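Local coordinates for uncharacterized protein XCC1541 (Xanthomonas campestris pv. campestris, PDB 2QJW), which is of unknown function but is probably a hydrolase of the alpha/beta superfamily, perhaps with a serine nucleophile, at residues 115-126 / 138-146. Sequence-based numbering, arbitrary orientation.
Sequences LDAAAVPISIVH and VIAWAQARS
Across from Trp-141 and its helix 138-145, strand 122-126 runs nearly antiparallel, at 163° with the axes 10.5 Å apart, as the first strand and the helix of the beta-alpha-beta unit that ends in strand 148-152. The loop before the strand closes over the indole. Leu-115 lays CD2 on the five-membered ring of Trp-141, 3.5 Å from its centroid, a CH-pi contact over the face, with the two side chains crossing at about a right angle. The backbone of the same leucine accepts the indole N-H: NE1 of Trp-141 donates to O of Leu-115 at 2.9 Å, arriving from above the carbonyl plane yet leaving close to the plane of the ring. A chi1 of -170°, which sets CG opposite the backbone N, turns the six-membered ring of Trp-141 toward the strand and loop, where Ala-117 CB meets CH2 at the rim and Ile-124 CD1 reaches CZ3. Ile-124 CD1 also touches Ala-142 CB, at 3.7 Å. Further along, Val-138 CG2 sits over the His-126 ring, whose NE2 is hydrogen-bonded to O of Ile-133. On the indole's other face lies the Arg-145 guanidinium, its NH1 bonded to O of Trp-141 and its NH2 in a salt bridge with OD1 of Asp-116 at 3.2 Å. With Leu-115 over one face, Arg-145 NH1 toward the rim of the other and NE1 tethered, the indole's rotation should be restrained, while the salt bridge ties the loop to Arg-145, near the C-terminal end of the helix.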
loop_
_atom_site.group_PDB
_atom_site.type_symbol
_atom_site.label_atom_id
_atom_site.label_comp_id
_atom_site.label_asym_id
_atom_site.label_seq_id
_atom_site.Cartn_x
_atom_site.Cartn_y
_atom_site.Cartn_z
ATOM N N LEU A 115 0.919 -19.569 -8.724
ATOM C CA LEU A 115 1.192 -18.215 -9.165
ATOM C C LEU A 115 2.668 -17.969 -9.213
ATOM O O LEU A 115 3.376 -18.273 -8.282
ATOM C CB LEU A 115 0.593 -17.235 -8.184
ATOM C CG LEU A 115 0.616 -15.718 -8.519
ATOM C CD1 LEU A 115 -0.288 -15.345 -9.725
ATOM C CD2 LEU A 115 0.295 -14.931 -7.291
ATOM N N ASP A 116 3.133 -17.377 -10.331
ATOM C CA ASP A 116 4.520 -16.943 -10.501
ATOM C C ASP A 116 4.488 -15.764 -11.448
ATOM O O ASP A 116 3.512 -15.538 -12.122
ATOM C CB ASP A 116 5.397 -18.089 -10.999
ATOM C CG ASP A 116 6.874 -17.853 -10.816
ATOM O OD1 ASP A 116 7.274 -16.993 -10.054
ATOM O OD2 ASP A 116 7.629 -18.652 -11.399
ATOM N N ALA A 117 5.608 -15.060 -11.525
ATOM C CA ALA A 117 5.717 -13.848 -12.288
ATOM C C ALA A 117 7.178 -13.571 -12.656
ATOM O O ALA A 117 8.092 -13.994 -11.967
ATOM C CB ALA A 117 5.133 -12.672 -11.497
ATOM N N ALA A 118 7.354 -12.780 -13.707
ATOM C CA ALA A 118 8.668 -12.298 -14.100
ATOM C C ALA A 118 9.218 -11.417 -12.996
ATOM O O ALA A 118 8.478 -10.793 -12.215
ATOM C CB ALA A 118 8.515 -11.480 -15.358
ATOM N N ALA A 119 10.529 -11.280 -12.991
ATOM C CA ALA A 119 11.262 -10.492 -12.009
ATOM C C ALA A 119 11.311 -9.024 -12.395
ATOM O O ALA A 119 12.366 -8.429 -12.525
ATOM C CB ALA A 119 12.655 -11.083 -11.823
ATOM N N VAL A 120 10.143 -8.420 -12.533
ATOM C CA VAL A 120 9.906 -7.052 -12.891
ATOM C C VAL A 120 9.115 -6.353 -11.758
ATOM O O VAL A 120 8.695 -7.021 -10.820
ATOM C CB VAL A 120 9.144 -6.989 -14.210
ATOM C CG1 VAL A 120 9.969 -7.732 -15.308
ATOM C CG2 VAL A 120 7.729 -7.581 -14.136
ATOM N N PRO A 121 8.940 -5.031 -11.822
ATOM C CA PRO A 121 8.133 -4.382 -10.749
ATOM C C PRO A 121 6.731 -4.998 -10.645
ATOM O O PRO A 121 6.058 -5.183 -11.668
ATOM C CB PRO A 121 8.082 -2.971 -11.179
ATOM C CG PRO A 121 9.345 -2.791 -12.045
ATOM C CD PRO A 121 9.510 -4.052 -12.766
ATOM N N ILE A 122 6.370 -5.389 -9.434
ATOM C CA ILE A 122 5.049 -5.962 -9.125
ATOM C C ILE A 122 4.430 -5.137 -8.023
ATOM O O ILE A 122 5.102 -4.869 -7.013
ATOM C CB ILE A 122 5.141 -7.422 -8.682
ATOM C CG1 ILE A 122 5.818 -8.270 -9.796
ATOM C CG2 ILE A 122 3.779 -7.976 -8.284
ATOM C CD1 ILE A 122 6.228 -9.674 -9.329
ATOM N N SER A 123 3.182 -4.721 -8.236
ATOM C CA SER A 123 2.394 -4.016 -7.236
ATOM C C SER A 123 1.090 -4.776 -7.073
ATOM O O SER A 123 0.448 -5.072 -8.060
ATOM C CB SER A 123 2.175 -2.584 -7.632
ATOM O OG SER A 123 1.382 -1.892 -6.716
ATOM N N ILE A 124 0.721 -5.059 -5.823
ATOM C CA ILE A 124 -0.414 -5.898 -5.488
ATOM C C ILE A 124 -1.329 -5.110 -4.581
ATOM O O ILE A 124 -0.865 -4.426 -3.660
ATOM C CB ILE A 124 0.041 -7.213 -4.767
ATOM C CG1 ILE A 124 1.086 -7.985 -5.585
ATOM C CG2 ILE A 124 -1.167 -8.091 -4.398
ATOM C CD1 ILE A 124 1.825 -9.000 -4.725
ATOM N N VAL A 125 -2.621 -5.237 -4.825
ATOM C CA VAL A 125 -3.677 -4.766 -3.896
ATOM C C VAL A 125 -4.444 -6.003 -3.456
ATOM O O VAL A 125 -5.010 -6.669 -4.292
ATOM C CB VAL A 125 -4.626 -3.697 -4.451
ATOM C CG1 VAL A 125 -5.666 -3.270 -3.409
ATOM C CG2 VAL A 125 -3.783 -2.513 -4.902
ATOM N N HIS A 126 -4.421 -6.304 -2.136
ATOM C CA HIS A 126 -5.206 -7.429 -1.627
ATOM C C HIS A 126 -6.048 -7.022 -0.462
ATOM O O HIS A 126 -5.840 -6.021 0.204
ATOM C CB HIS A 126 -4.276 -8.548 -1.226
ATOM C CG HIS A 126 -4.943 -9.860 -1.139
ATOM N ND1 HIS A 126 -5.456 -10.474 -2.246
ATOM C CD2 HIS A 126 -5.174 -10.678 -0.086
ATOM C CE1 HIS A 126 -6.017 -11.618 -1.863
ATOM N NE2 HIS A 126 -5.867 -11.744 -0.558
ATOM N N VAL A 138 -1.070 -14.417 0.043
ATOM C CA VAL A 138 -0.546 -13.317 -0.811
ATOM C C VAL A 138 0.586 -12.581 -0.135
ATOM O O VAL A 138 1.613 -12.264 -0.759
ATOM C CB VAL A 138 -1.693 -12.380 -1.167
ATOM C CG1 VAL A 138 -1.187 -11.115 -1.929
ATOM C CG2 VAL A 138 -2.724 -13.107 -2.020
ATOM N N ILE A 139 0.516 -12.387 1.178
ATOM C CA ILE A 139 1.593 -11.822 1.934
ATOM C C ILE A 139 2.849 -12.689 1.735
ATOM O O ILE A 139 3.943 -12.179 1.430
ATOM C CB ILE A 139 1.250 -11.716 3.450
ATOM C CG1 ILE A 139 0.189 -10.596 3.598
ATOM C CG2 ILE A 139 2.541 -11.511 4.276
ATOM C CD1 ILE A 139 -0.655 -10.707 4.910
ATOM N N ALA A 140 2.741 -14.031 1.832
ATOM C CA ALA A 140 3.936 -14.890 1.667
ATOM C C ALA A 140 4.507 -14.806 0.237
ATOM O O ALA A 140 5.709 -14.786 0.033
ATOM C CB ALA A 140 3.658 -16.340 2.076
ATOM N N TRP A 141 3.635 -14.793 -0.760
ATOM C CA TRP A 141 4.058 -14.741 -2.145
ATOM C C TRP A 141 4.751 -13.433 -2.412
ATOM O O TRP A 141 5.847 -13.387 -3.025
ATOM C CB TRP A 141 2.814 -14.866 -3.040
ATOM C CG TRP A 141 3.066 -15.070 -4.500
ATOM C CD1 TRP A 141 3.291 -16.243 -5.129
ATOM C CD2 TRP A 141 3.297 -14.047 -5.479
ATOM N NE1 TRP A 141 3.587 -16.028 -6.450
ATOM C CE2 TRP A 141 3.565 -14.677 -6.687
ATOM C CE3 TRP A 141 3.241 -12.643 -5.464
ATOM C CZ2 TRP A 141 3.827 -13.954 -7.872
ATOM C CZ3 TRP A 141 3.484 -11.939 -6.629
ATOM C CH2 TRP A 141 3.751 -12.581 -7.809
ATOM N N ALA A 142 4.161 -12.325 -1.937
ATOM C CA ALA A 142 4.770 -11.035 -2.114
ATOM C C ALA A 142 6.086 -10.877 -1.354
ATOM O O ALA A 142 7.065 -10.291 -1.847
ATOM C CB ALA A 142 3.781 -9.929 -1.684
ATOM N N GLN A 143 6.125 -11.372 -0.119
ATOM C CA GLN A 143 7.338 -11.275 0.731
ATOM C C GLN A 143 8.549 -11.956 0.053
ATOM O O GLN A 143 9.682 -11.448 0.094
ATOM C CB GLN A 143 7.079 -11.844 2.116
ATOM C CG GLN A 143 8.243 -11.649 3.092
ATOM C CD GLN A 143 7.807 -11.668 4.542
ATOM O OE1 GLN A 143 6.788 -12.238 4.895
ATOM N NE2 GLN A 143 8.588 -11.016 5.391
ATOM N N ALA A 144 8.291 -13.085 -0.598
ATOM C CA ALA A 144 9.378 -13.861 -1.249
ATOM C C ALA A 144 10.034 -13.072 -2.359
ATOM O O ALA A 144 11.198 -13.271 -2.689
ATOM C CB ALA A 144 8.817 -15.199 -1.785
ATOM N N ARG A 145 9.267 -12.172 -2.968
ATOM C CA ARG A 145 9.675 -11.397 -4.123
ATOM C C ARG A 145 9.849 -9.893 -3.805
ATOM O O ARG A 145 10.214 -9.072 -4.658
ATOM C CB ARG A 145 8.554 -11.515 -5.191
ATOM C CG ARG A 145 8.426 -12.936 -5.746
ATOM C CD ARG A 145 7.142 -13.128 -6.531
ATOM N NE ARG A 145 7.056 -14.493 -7.045
ATOM C CZ ARG A 145 6.807 -15.578 -6.316
ATOM N NH1 ARG A 145 6.525 -15.504 -5.010
ATOM N NH2 ARG A 145 6.839 -16.769 -6.926
ATOM N N SER A 146 9.702 -9.536 -2.513
ATOM C CA SER A 146 9.665 -8.155 -2.059
ATOM C C SER A 146 8.752 -7.314 -2.972
ATOM O O SER A 146 9.032 -6.172 -3.212
ATOM C CB SER A 146 11.066 -7.555 -1.971
ATOM O OG SER A 146 11.889 -8.343 -1.095
HETATM O O HOH W 1 8.438 -13.861 -9.143
#